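Ethylbenzene dehydrogenase alpha-subunit (Aromatoleum aromaticum, PDB 2IVF) is the alpha subunit of a molybdopterin-dependent oxidoreductase, binding molybdenum, two pterin guanine dinucleotide ligands and an iron-sulfur cluster. Local coordinates at residues D349-E361 against K368-A381. Residues are numbered along the deposited sequence; the frame is centred on the assembly and turned at random.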
loop_
_atom_site.group_PDB
_atom_site.type_symbol
_atom_site.label_atom_id
_atom_site.label_comp_id
_atom_site.label_asym_id
_atom_site.label_seq_id
_atom_site.Cartn_x
_atom_site.Cartn_y
_atom_site.Cartn_z
ATOM N N ASP A 349 54.620 -19.095 12.278
ATOM C CA ASP A 349 55.791 -19.641 11.555
ATOM C C ASP A 349 56.224 -18.842 10.317
ATOM O O ASP A 349 56.948 -19.346 9.468
ATOM C CB ASP A 349 55.551 -21.112 11.185
ATOM C CG ASP A 349 54.291 -21.326 10.381
ATOM O OD1 ASP A 349 53.854 -20.418 9.640
ATOM O OD2 ASP A 349 53.724 -22.432 10.485
ATOM N N GLY A 350 55.787 -17.594 10.221
ATOM C CA GLY A 350 56.115 -16.754 9.073
ATOM C C GLY A 350 55.413 -17.131 7.786
ATOM O O GLY A 350 55.925 -16.850 6.718
ATOM N N GLY A 351 54.234 -17.743 7.881
ATOM C CA GLY A 351 53.414 -18.024 6.712
ATOM C C GLY A 351 52.443 -16.893 6.386
ATOM O O GLY A 351 52.700 -15.711 6.641
ATOM N N GLU A 352 51.292 -17.266 5.850
ATOM C CA GLU A 352 50.322 -16.279 5.398
ATOM C C GLU A 352 49.649 -15.536 6.547
ATOM O O GLU A 352 49.346 -16.100 7.599
ATOM C CB GLU A 352 49.255 -16.928 4.534
ATOM C CG GLU A 352 49.802 -17.572 3.275
ATOM C CD GLU A 352 48.722 -18.346 2.540
ATOM O OE1 GLU A 352 47.540 -18.189 2.905
ATOM O OE2 GLU A 352 49.066 -19.127 1.621
ATOM N N ALA A 353 49.405 -14.260 6.296
ATOM C CA ALA A 353 48.798 -13.359 7.245
ATOM C C ALA A 353 47.338 -13.698 7.480
ATOM O O ALA A 353 46.799 -13.371 8.532
ATOM C CB ALA A 353 48.921 -11.919 6.724
ATOM N N LYS A 354 46.708 -14.322 6.485
ATOM C CA LYS A 354 45.303 -14.646 6.538
ATOM C C LYS A 354 45.091 -16.151 6.695
ATOM O O LYS A 354 44.008 -16.641 6.453
ATOM C CB LYS A 354 44.602 -14.080 5.300
ATOM C CG LYS A 354 44.630 -12.531 5.281
ATOM C CD LYS A 354 43.373 -11.923 4.757
ATOM C CE LYS A 354 43.246 -12.029 3.252
ATOM N NZ LYS A 354 41.922 -11.520 2.811
ATOM N N GLN A 355 46.139 -16.879 7.095
ATOM C CA GLN A 355 45.982 -18.266 7.491
ATOM C C GLN A 355 45.710 -18.284 8.992
ATOM O O GLN A 355 46.519 -17.827 9.804
ATOM C CB GLN A 355 47.213 -19.089 7.137
ATOM C CG GLN A 355 47.182 -20.547 7.646
ATOM C CD GLN A 355 46.044 -21.371 7.045
ATOM O OE1 GLN A 355 46.065 -21.695 5.863
ATOM N NE2 GLN A 355 45.067 -21.723 7.859
ATOM N N PHE A 356 44.566 -18.825 9.362
ATOM C CA PHE A 356 44.138 -18.777 10.757
ATOM C C PHE A 356 44.084 -20.165 11.369
ATOM O O PHE A 356 44.391 -21.164 10.685
ATOM C CB PHE A 356 42.830 -18.026 10.881
ATOM C CG PHE A 356 42.873 -16.654 10.304
ATOM C CD1 PHE A 356 43.842 -15.747 10.687
ATOM C CD2 PHE A 356 41.934 -16.251 9.389
ATOM C CE1 PHE A 356 43.870 -14.491 10.156
ATOM C CE2 PHE A 356 41.965 -14.982 8.861
ATOM C CZ PHE A 356 42.925 -14.104 9.253
ATOM N N TYR A 357 43.751 -20.224 12.664
ATOM C CA TYR A 357 43.875 -21.455 13.423
ATOM C C TYR A 357 42.666 -21.856 14.230
ATOM O O TYR A 357 41.973 -21.011 14.811
ATOM C CB TYR A 357 45.046 -21.355 14.378
ATOM C CG TYR A 357 46.382 -21.330 13.683
ATOM C CD1 TYR A 357 47.088 -22.507 13.466
ATOM C CD2 TYR A 357 46.915 -20.142 13.210
ATOM C CE1 TYR A 357 48.252 -22.505 12.823
ATOM C CE2 TYR A 357 48.101 -20.127 12.570
ATOM C CZ TYR A 357 48.780 -21.312 12.385
ATOM O OH TYR A 357 49.996 -21.323 11.763
ATOM N N PHE A 358 42.433 -23.167 14.240
ATOM C CA PHE A 358 41.620 -23.837 15.240
ATOM C C PHE A 358 42.536 -24.331 16.357
ATOM O O PHE A 358 43.767 -24.367 16.214
ATOM C CB PHE A 358 40.947 -25.084 14.672
ATOM C CG PHE A 358 39.992 -24.834 13.538
ATOM C CD1 PHE A 358 38.982 -23.928 13.639
ATOM C CD2 PHE A 358 40.086 -25.577 12.372
ATOM C CE1 PHE A 358 38.076 -23.749 12.597
ATOM C CE2 PHE A 358 39.184 -25.397 11.329
ATOM C CZ PHE A 358 38.175 -24.486 11.447
ATOM N N PHE A 359 41.936 -24.731 17.467
ATOM C CA PHE A 359 42.675 -25.515 18.431
ATOM C C PHE A 359 42.102 -26.916 18.398
ATOM O O PHE A 359 40.878 -27.087 18.434
ATOM C CB PHE A 359 42.611 -24.948 19.841
ATOM C CG PHE A 359 43.650 -25.535 20.750
ATOM C CD1 PHE A 359 43.391 -26.693 21.470
ATOM C CD2 PHE A 359 44.906 -24.973 20.825
ATOM C CE1 PHE A 359 44.349 -27.264 22.287
ATOM C CE2 PHE A 359 45.888 -25.546 21.641
ATOM C CZ PHE A 359 45.595 -26.696 22.376
ATOM N N ASP A 360 43.002 -27.901 18.323
ATOM C CA ASP A 360 42.636 -29.309 18.393
ATOM C C ASP A 360 42.992 -29.815 19.774
ATOM O O ASP A 360 44.170 -29.976 20.090
ATOM C CB ASP A 360 43.367 -30.128 17.327
ATOM C CG ASP A 360 42.881 -31.565 17.263
ATOM O OD1 ASP A 360 42.137 -31.986 18.173
ATOM O OD2 ASP A 360 43.233 -32.281 16.300
ATOM N N GLU A 361 41.965 -30.042 20.586
ATOM C CA GLU A 361 42.128 -30.394 21.985
ATOM C C GLU A 361 42.727 -31.789 22.107
ATOM O O GLU A 361 43.642 -31.999 22.907
ATOM C CB GLU A 361 40.794 -30.310 22.735
ATOM C CG GLU A 361 40.292 -28.865 22.931
ATOM C CD GLU A 361 38.776 -28.746 23.216
ATOM O OE1 GLU A 361 37.935 -29.051 22.314
ATOM O OE2 GLU A 361 38.429 -28.298 24.339
ATOM N N LYS A 368 45.934 -25.443 11.566
ATOM C CA LYS A 368 45.511 -24.510 10.541
ATOM C C LYS A 368 44.083 -24.799 10.157
ATOM O O LYS A 368 43.716 -25.952 9.934
ATOM C CB LYS A 368 46.423 -24.591 9.321
ATOM C CG LYS A 368 47.755 -23.911 9.546
ATOM C CD LYS A 368 48.657 -23.944 8.323
ATOM C CE LYS A 368 50.064 -23.534 8.693
ATOM N NZ LYS A 368 50.901 -23.291 7.499
ATOM N N ALA A 369 43.276 -23.746 10.163
ATOM C CA ALA A 369 41.923 -23.782 9.625
ATOM C C ALA A 369 42.031 -23.534 8.107
ATOM O O ALA A 369 42.671 -22.561 7.659
ATOM C CB ALA A 369 41.055 -22.718 10.292
ATOM N N SER A 370 41.434 -24.428 7.317
ATOM C CA SER A 370 41.582 -24.343 5.874
ATOM C C SER A 370 40.920 -23.086 5.339
ATOM O O SER A 370 39.793 -22.760 5.709
ATOM C CB SER A 370 41.025 -25.581 5.184
ATOM O OG SER A 370 40.804 -25.346 3.800
ATOM N N ARG A 371 41.638 -22.406 4.450
ATOM C CA ARG A 371 41.115 -21.279 3.698
ATOM C C ARG A 371 40.286 -21.697 2.488
ATOM O O ARG A 371 39.637 -20.857 1.885
ATOM C CB ARG A 371 42.246 -20.400 3.191
ATOM C CG ARG A 371 43.159 -19.871 4.293
ATOM C CD ARG A 371 44.053 -18.771 3.799
ATOM N NE ARG A 371 43.305 -17.586 3.396
ATOM C CZ ARG A 371 43.322 -17.046 2.180
ATOM N NH1 ARG A 371 44.061 -17.562 1.211
ATOM N NH2 ARG A 371 42.597 -15.968 1.939
ATOM N N GLY A 372 40.316 -22.981 2.132
ATOM C CA GLY A 372 39.749 -23.441 0.866
ATOM C C GLY A 372 38.451 -24.195 0.993
ATOM O O GLY A 372 37.687 -24.288 0.025
ATOM N N THR A 373 38.177 -24.734 2.171
ATOM C CA THR A 373 36.916 -25.413 2.410
ATOM C C THR A 373 36.512 -25.249 3.884
ATOM O O THR A 373 37.358 -25.023 4.753
ATOM C CB THR A 373 37.012 -26.938 2.082
ATOM O OG1 THR A 373 35.736 -27.545 2.263
ATOM C CG2 THR A 373 37.980 -27.637 2.987
ATOM N N LEU A 374 35.227 -25.377 4.146
ATOM C CA LEU A 374 34.725 -25.336 5.506
ATOM C C LEU A 374 34.629 -26.733 6.096
ATOM O O LEU A 374 34.301 -26.899 7.259
ATOM C CB LEU A 374 33.337 -24.701 5.545
ATOM C CG LEU A 374 33.170 -23.280 5.005
ATOM C CD1 LEU A 374 31.680 -22.922 5.000
ATOM C CD2 LEU A 374 33.976 -22.270 5.821
ATOM N N LYS A 375 34.904 -27.744 5.281
ATOM C CA LYS A 375 34.761 -29.110 5.703
ATOM C C LYS A 375 35.773 -29.397 6.814
ATOM O O LYS A 375 36.952 -29.036 6.699
ATOM C CB LYS A 375 34.958 -30.024 4.495
ATOM C CG LYS A 375 34.657 -31.467 4.771
ATOM C CD LYS A 375 34.829 -32.317 3.533
ATOM C CE LYS A 375 34.547 -33.775 3.869
ATOM N NZ LYS A 375 33.117 -33.867 4.213
ATOM N N LEU A 376 35.311 -30.052 7.870
ATOM C CA LEU A 376 36.123 -30.340 9.025
ATOM C C LEU A 376 36.487 -31.816 9.030
ATOM O O LEU A 376 35.652 -32.674 8.732
ATOM C CB LEU A 376 35.346 -30.024 10.314
ATOM C CG LEU A 376 34.993 -28.561 10.603
ATOM C CD1 LEU A 376 34.172 -28.458 11.867
ATOM C CD2 LEU A 376 36.218 -27.664 10.699
ATOM N N ASP A 377 37.713 -32.103 9.413
ATOM C CA ASP A 377 38.118 -33.490 9.612
ATOM C C ASP A 377 38.374 -33.772 11.099
ATOM O O ASP A 377 38.887 -34.829 11.449
ATOM C CB ASP A 377 39.285 -33.849 8.701
ATOM C CG ASP A 377 40.518 -33.022 8.952
ATOM O OD1 ASP A 377 40.522 -32.189 9.871
ATOM O OD2 ASP A 377 41.510 -33.223 8.218
ATOM N N PHE A 378 37.998 -32.818 11.954
ATOM C CA PHE A 378 38.017 -32.991 13.405
ATOM C C PHE A 378 37.179 -31.890 14.010
ATOM O O PHE A 378 36.863 -30.934 13.326
ATOM C CB PHE A 378 39.441 -32.893 13.938
ATOM C CG PHE A 378 39.945 -31.494 14.055
ATOM C CD1 PHE A 378 40.421 -30.829 12.958
ATOM C CD2 PHE A 378 39.939 -30.843 15.261
ATOM C CE1 PHE A 378 40.874 -29.531 13.060
ATOM C CE2 PHE A 378 40.404 -29.556 15.368
ATOM C CZ PHE A 378 40.867 -28.899 14.272
ATOM N N MET A 379 36.841 -31.985 15.287
ATOM C CA MET A 379 36.066 -30.936 15.938
ATOM C C MET A 379 36.983 -29.914 16.600
ATOM O O MET A 379 37.653 -30.227 17.572
ATOM C CB MET A 379 35.135 -31.514 16.992
ATOM C CG MET A 379 33.742 -31.820 16.491
ATOM S SD MET A 379 32.743 -30.331 16.283
ATOM C CE MET A 379 31.138 -30.939 16.828
ATOM N N PRO A 380 36.990 -28.670 16.093
ATOM C CA PRO A 380 37.775 -27.617 16.737
ATOM C C PRO A 380 37.300 -27.335 18.149
ATOM O O PRO A 380 36.125 -27.514 18.445
ATOM C CB PRO A 380 37.526 -26.389 15.848
ATOM C CG PRO A 380 36.980 -26.920 14.577
ATOM C CD PRO A 380 36.299 -28.193 14.889
ATOM N N ALA A 381 38.200 -26.855 18.995
ATOM C CA ALA A 381 37.838 -26.341 20.320
ATOM C C ALA A 381 36.913 -25.153 20.165
ATOM O O ALA A 381 37.028 -24.397 19.192
ATOM C CB ALA A 381 39.097 -25.907 21.106
HETATM O O HOH W 1 52.738 -21.670 7.400
HETATM O O HOH W 2 41.513 -16.258 5.556
HETATM O O HOH W 3 40.296 -14.436 2.961
HETATM O O HOH W 4 44.574 -23.196 4.013
HETATM O O HOH W 5 42.489 -19.889 8.136
HETATM O O HOH W 6 39.177 -24.040 17.797
#
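The ring of Phe-358 is held between Ala-369 and Pro-380: the methyl CB of Ala-369 sits 3.5 Å from the centroid of the Phe-358 ring over one face, and CG of Pro-380 lies above the centre of the other, both CH-pi contacts. Leu-376 CD2 and the ring of Phe-378 approach the Phe-358 ring obliquely, the two phenyl planes being 77° apart. Phe-378 in turn takes the Asp-360 carboxylate over one face, turned only 20° from the ring plane, while Phe-358 CB and the carbonyl oxygen of Phe-359 come to its edge; Arg-367 joins here, salt-bridged to Asp-360 and in cation-pi contact with Phe-378.

Toward the N-terminal end of strand 356-360 the contact turns polar. Trans about chi1 and bent at chi2, Gln-355 brings its amide to two carbonyls. Its NE2 hydrogen-bonds to Phe-356 O, in the carbonyl plane; Ala-369 O also lies close to NE2, though doubtfully near. Phe-356 O accepts a second bond from Ala-369 N at 2.9 Å. Water 4 links Gln-355 OE1 to Arg-371 N. Arg-371, salt-bridged to Asp-521, forms a long salt bridge with Glu-352, whose OE1 lies well out of the guanidinium plane. Lys-368 runs alongside Tyr-357, Lys-368 CG 3.6 Å from Tyr-357 CE1.

Where the chain returns past the hairpin, Ala-381 N makes a nearly straight hydrogen bond (169°) to Phe-359 O, 2.7 Å, and water 6 ties Phe-359 N to Ala-381 O. The whole is a two-stranded antiparallel beta hairpin, 356-360 with 365-369, whose following loop folds back over Phe-358, within the molybdopterin oxidoreductase family region.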